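Local coordinates for protein UDP-N-acetylglucosamine 3-dehydrogenase (PDB 7BVJ) that catalyses the NAD(+)-dependent oxidation of the glucosamine 3-position of UDP-N-acetylglucosamine to a ketone, a step in making the diamino sugar of lipid A, at residues G15-Q27 / R266-N278. Numbering follows the deposited sequence.
Sequences GRFHAQKYAAISQ and RDALAAEIEDFLN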
loop_
_atom_site.group_PDB
_atom_site.type_symbol
_atom_site.label_atom_id
_atom_site.label_comp_id
_atom_site.label_asym_id
_atom_site.label_seq_id
_atom_site.Cartn_x
_atom_site.Cartn_y
_atom_site.Cartn_z
ATOM N N GLY A 15 -2.374 11.339 7.365
ATOM C CA GLY A 15 -1.349 12.332 7.092
ATOM C C GLY A 15 -0.662 12.804 8.354
ATOM O O GLY A 15 0.548 13.060 8.351
ATOM N N ARG A 16 -1.416 12.911 9.451
ATOM C CA ARG A 16 -0.820 13.259 10.733
ATOM C C ARG A 16 0.248 12.247 11.147
ATOM O O ARG A 16 1.311 12.633 11.641
ATOM C CB ARG A 16 -1.915 13.368 11.790
ATOM C CG ARG A 16 -1.400 13.474 13.204
ATOM C CD ARG A 16 -2.504 13.933 14.169
ATOM N NE ARG A 16 -2.111 13.804 15.573
ATOM C CZ ARG A 16 -2.174 12.670 16.267
ATOM N NH1 ARG A 16 -2.611 11.554 15.686
ATOM N NH2 ARG A 16 -1.798 12.648 17.541
ATOM N N PHE A 17 -0.020 10.949 10.966
ATOM C CA PHE A 17 0.980 9.926 11.280
ATOM C C PHE A 17 2.223 10.084 10.412
ATOM O O PHE A 17 3.353 9.952 10.903
ATOM C CB PHE A 17 0.384 8.521 11.105
ATOM C CG PHE A 17 -0.714 8.200 12.080
ATOM C CD1 PHE A 17 -1.977 7.877 11.636
ATOM C CD2 PHE A 17 -0.484 8.245 13.442
ATOM C CE1 PHE A 17 -2.998 7.597 12.536
ATOM C CE2 PHE A 17 -1.498 7.966 14.347
ATOM C CZ PHE A 17 -2.756 7.646 13.894
ATOM N N HIS A 18 2.031 10.348 9.115
ATOM C CA HIS A 18 3.177 10.667 8.264
ATOM C C HIS A 18 4.002 11.796 8.870
ATOM O O HIS A 18 5.242 11.732 8.918
ATOM C CB HIS A 18 2.732 11.083 6.869
ATOM C CG HIS A 18 2.431 9.952 5.942
ATOM N ND1 HIS A 18 3.165 9.715 4.803
ATOM C CD2 HIS A 18 1.421 9.054 5.932
ATOM C CE1 HIS A 18 2.635 8.707 4.141
ATOM N NE2 HIS A 18 1.579 8.285 4.810
ATOM N N ALA A 19 3.313 12.852 9.318
ATOM C CA ALA A 19 3.998 14.021 9.870
ATOM C C ALA A 19 4.772 13.673 11.140
ATOM O O ALA A 19 5.904 14.147 11.338
ATOM C CB ALA A 19 2.988 15.142 10.140
ATOM N N GLN A 20 4.181 12.844 12.011
ATOM C CA GLN A 20 4.889 12.405 13.216
ATOM C C GLN A 20 6.183 11.685 12.856
ATOM O O GLN A 20 7.238 11.939 13.460
ATOM C CB GLN A 20 4.003 11.491 14.072
ATOM C CG GLN A 20 2.726 12.140 14.611
ATOM C CD GLN A 20 1.874 11.202 15.455
ATOM O OE1 GLN A 20 2.089 9.984 15.474
ATOM N NE2 GLN A 20 0.903 11.766 16.166
ATOM N N LYS A 21 6.124 10.790 11.861
ATOM C CA LYS A 21 7.334 10.060 11.465
ATOM C C LYS A 21 8.405 11.016 10.952
ATOM O O LYS A 21 9.580 10.946 11.361
ATOM C CB LYS A 21 7.011 9.002 10.396
ATOM C CG LYS A 21 5.921 8.007 10.752
ATOM C CD LYS A 21 5.866 7.737 12.251
ATOM C CE LYS A 21 5.369 6.344 12.548
ATOM N NZ LYS A 21 3.934 6.329 12.908
ATOM N N TYR A 22 8.021 11.915 10.039
ATOM C CA TYR A 22 9.011 12.833 9.484
ATOM C C TYR A 22 9.643 13.675 10.578
ATOM O O TYR A 22 10.850 13.945 10.542
ATOM C CB TYR A 22 8.388 13.738 8.430
ATOM C CG TYR A 22 8.176 13.118 7.056
ATOM C CD1 TYR A 22 9.251 12.810 6.230
ATOM C CD2 TYR A 22 6.895 12.910 6.567
ATOM C CE1 TYR A 22 9.054 12.285 4.965
ATOM C CE2 TYR A 22 6.687 12.372 5.312
ATOM C CZ TYR A 22 7.769 12.064 4.515
ATOM O OH TYR A 22 7.563 11.526 3.267
ATOM N N ALA A 23 8.847 14.100 11.562
ATOM C CA ALA A 23 9.400 14.891 12.658
ATOM C C ALA A 23 10.403 14.088 13.471
ATOM O O ALA A 23 11.382 14.651 13.984
ATOM C CB ALA A 23 8.282 15.401 13.565
ATOM N N ALA A 24 10.181 12.776 13.596
ATOM C CA ALA A 24 11.134 11.971 14.351
ATOM C C ALA A 24 12.428 11.691 13.583
ATOM O O ALA A 24 13.485 11.546 14.206
ATOM C CB ALA A 24 10.492 10.650 14.778
ATOM N N ILE A 25 12.400 11.592 12.254
ATOM C CA ILE A 25 13.575 11.088 11.545
ATOM C C ILE A 25 14.189 12.080 10.564
ATOM O O ILE A 25 15.118 11.710 9.837
ATOM C CB ILE A 25 13.257 9.773 10.817
ATOM C CG1 ILE A 25 12.418 10.065 9.573
ATOM C CG2 ILE A 25 12.577 8.805 11.762
ATOM C CD1 ILE A 25 12.023 8.820 8.860
ATOM N N SER A 26 13.709 13.314 10.503
ATOM C CA SER A 26 14.201 14.283 9.522
ATOM C C SER A 26 13.908 15.672 10.062
ATOM O O SER A 26 13.514 15.829 11.222
ATOM C CB SER A 26 13.564 14.064 8.140
ATOM O OG SER A 26 12.162 14.378 8.134
ATOM N N GLN A 27 14.090 16.682 9.210
ATOM C CA GLN A 27 13.867 18.082 9.579
ATOM C C GLN A 27 12.516 18.498 8.998
ATOM O O GLN A 27 12.419 19.004 7.875
ATOM C CB GLN A 27 15.009 18.962 9.084
ATOM C CG GLN A 27 16.316 18.770 9.857
ATOM C CD GLN A 27 17.047 17.489 9.467
ATOM O OE1 GLN A 27 17.414 17.302 8.310
ATOM N NE2 GLN A 27 17.259 16.603 10.437
ATOM N N ARG A 266 7.526 -3.995 14.025
ATOM C CA ARG A 266 8.154 -2.693 13.826
ATOM C C ARG A 266 7.141 -1.704 13.250
ATOM O O ARG A 266 6.054 -2.073 12.804
ATOM C CB ARG A 266 9.400 -2.790 12.933
ATOM C CG ARG A 266 9.120 -2.776 11.451
ATOM C CD ARG A 266 10.408 -2.833 10.662
ATOM N NE ARG A 266 10.170 -2.964 9.225
ATOM C CZ ARG A 266 10.984 -3.610 8.393
ATOM N NH1 ARG A 266 12.081 -4.201 8.865
ATOM N NH2 ARG A 266 10.698 -3.680 7.091
ATOM N N ASP A 267 7.508 -0.427 13.294
ATOM C CA ASP A 267 6.680 0.646 12.751
ATOM C C ASP A 267 6.734 0.603 11.227
ATOM O O ASP A 267 7.764 0.912 10.631
ATOM C CB ASP A 267 7.184 1.987 13.282
ATOM C CG ASP A 267 6.127 3.077 13.229
ATOM O OD1 ASP A 267 5.355 3.155 12.239
ATOM O OD2 ASP A 267 6.079 3.863 14.196
ATOM N N ALA A 268 5.633 0.213 10.587
ATOM C CA ALA A 268 5.654 0.059 9.134
ATOM C C ALA A 268 5.761 1.409 8.426
ATOM O O ALA A 268 6.512 1.555 7.453
ATOM C CB ALA A 268 4.407 -0.702 8.676
ATOM N N LEU A 269 5.022 2.407 8.894
ATOM C CA LEU A 269 5.023 3.690 8.203
ATOM C C LEU A 269 6.351 4.421 8.401
ATOM O O LEU A 269 6.870 5.049 7.466
ATOM C CB LEU A 269 3.830 4.525 8.687
ATOM C CG LEU A 269 3.774 5.969 8.179
ATOM C CD1 LEU A 269 3.576 5.973 6.679
ATOM C CD2 LEU A 269 2.696 6.769 8.888
ATOM N N ALA A 270 6.925 4.345 9.604
ATOM C CA ALA A 270 8.292 4.828 9.802
ATOM C C ALA A 270 9.272 4.132 8.859
ATOM O O ALA A 270 10.166 4.773 8.303
ATOM C CB ALA A 270 8.729 4.623 11.257
ATOM N N ALA A 271 9.136 2.812 8.695
ATOM C CA ALA A 271 10.021 2.068 7.797
ATOM C C ALA A 271 9.889 2.567 6.365
ATOM O O ALA A 271 10.884 2.780 5.664
ATOM C CB ALA A 271 9.684 0.569 7.872
ATOM N N GLU A 272 8.653 2.751 5.917
ATOM C CA GLU A 272 8.387 3.195 4.555
ATOM C C GLU A 272 8.921 4.616 4.331
ATOM O O GLU A 272 9.498 4.928 3.277
ATOM C CB GLU A 272 6.871 3.060 4.325
ATOM C CG GLU A 272 6.220 3.715 3.142
ATOM C CD GLU A 272 4.730 3.300 2.998
ATOM O OE1 GLU A 272 4.380 2.453 2.146
ATOM O OE2 GLU A 272 3.901 3.809 3.769
ATOM N N ILE A 273 8.821 5.471 5.343
ATOM C CA ILE A 273 9.291 6.838 5.158
ATOM C C ILE A 273 10.813 6.882 5.181
ATOM O O ILE A 273 11.441 7.584 4.370
ATOM C CB ILE A 273 8.645 7.763 6.206
ATOM C CG1 ILE A 273 7.219 8.087 5.749
ATOM C CG2 ILE A 273 9.464 9.056 6.386
ATOM C CD1 ILE A 273 6.375 8.824 6.778
ATOM N N GLU A 274 11.439 6.117 6.082
ATOM C CA GLU A 274 12.898 6.060 6.063
ATOM C C GLU A 274 13.401 5.521 4.735
ATOM O O GLU A 274 14.401 6.011 4.198
ATOM C CB GLU A 274 13.452 5.217 7.211
ATOM C CG GLU A 274 14.985 5.257 7.214
ATOM C CD GLU A 274 15.631 4.424 8.300
ATOM O OE1 GLU A 274 15.032 4.272 9.381
ATOM O OE2 GLU A 274 16.750 3.924 8.062
ATOM N N ASP A 275 12.706 4.532 4.174
ATOM C CA ASP A 275 13.116 4.005 2.879
ATOM C C ASP A 275 13.020 5.077 1.789
ATOM O O ASP A 275 13.944 5.241 0.983
ATOM C CB ASP A 275 12.276 2.776 2.548
ATOM C CG ASP A 275 12.684 2.130 1.259
ATOM O OD1 ASP A 275 12.286 2.658 0.203
ATOM O OD2 ASP A 275 13.397 1.097 1.287
ATOM N N PHE A 276 11.904 5.817 1.754
ATOM C CA PHE A 276 11.732 6.914 0.792
ATOM C C PHE A 276 12.885 7.924 0.890
ATOM O O PHE A 276 13.502 8.310 -0.126
ATOM C CB PHE A 276 10.344 7.549 1.049
ATOM C CG PHE A 276 10.084 8.883 0.361
ATOM C CD1 PHE A 276 10.234 9.039 -1.013
ATOM C CD2 PHE A 276 9.609 9.961 1.099
ATOM C CE1 PHE A 276 9.952 10.270 -1.632
ATOM C CE2 PHE A 276 9.343 11.196 0.497
ATOM C CZ PHE A 276 9.511 11.349 -0.880
ATOM N N LEU A 277 13.220 8.333 2.113
ATOM C CA LEU A 277 14.258 9.353 2.282
ATOM C C LEU A 277 15.657 8.797 1.963
ATOM O O LEU A 277 16.509 9.506 1.404
ATOM C CB LEU A 277 14.197 9.924 3.701
ATOM C CG LEU A 277 12.911 10.657 4.112
ATOM C CD1 LEU A 277 13.012 11.211 5.539
ATOM C CD2 LEU A 277 12.590 11.765 3.122
ATOM N N ASN A 278 15.903 7.529 2.289
ATOM C CA ASN A 278 17.166 6.909 1.902
ATOM C C ASN A 278 17.274 6.807 0.394
ATOM O O ASN A 278 18.357 6.986 -0.163
ATOM C CB ASN A 278 17.310 5.533 2.544
ATOM C CG ASN A 278 17.524 5.619 4.028
ATOM O OD1 ASN A 278 18.055 6.610 4.529
ATOM N ND2 ASN A 278 17.105 4.593 4.748
#
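Ile273 enters helix 13-25 as a knob, its side chain set in a hole made by His18, Lys21, Tyr22 and Ile25. Its two methyl ends divide the work: CG2 lies over one face of the Tyr22 ring, 3.9 Å from the ring centroid, in a CH-pi contact, while CD1 reaches Lys21 CB at 3.7 Å. Ile25 closes the hole with CD1, which stands 3.6 Å from Ile273 CG2. The Tyr22 ring meets Leu277 CD2 and the Phe276 ring at its edge, and its OH is hydrogen-bonded to Ser65 OG, which is also hydrogen-bonded to His18 ND1. Were Tyr22 an alanine, Ile273 CG2 would probably lose its aromatic floor, a gap would open beside Phe276 and Ser65 would lose one partner. Helix 13-25, whose Gly15 is the last glycine of the GxGxxG motif and touches NAD, is the first helix of the Rossmann domain; helix 268-282, far along the chain, packs across it, the short segments 15-25 and 268-278 crossing at -60°, while also touching strand 86-90 of the parallel sheet. Near the start of the later helix, Leu269 CD1 sits over one face of the His18 imidazole, 3.8 Å from its centroid; His18 NE2 is hydrogen-bonded to Glu90 OE1. Toward solvent the fit loosens. Lys21 lays CG against Leu269, and its bent chain, doubtful in detail, sets CE, 3.1 Å from OD2 of exposed Asp267, nearer the carboxylate than NZ. The salt bridge from Lys21 NZ to Asp267 OD2 is long at 3.5 Å. That aspartate is the N-cap of helix 268-282: its OD1 accepts from Ala270 N at 3.3 Å, the donor lying well above the carboxylate plane.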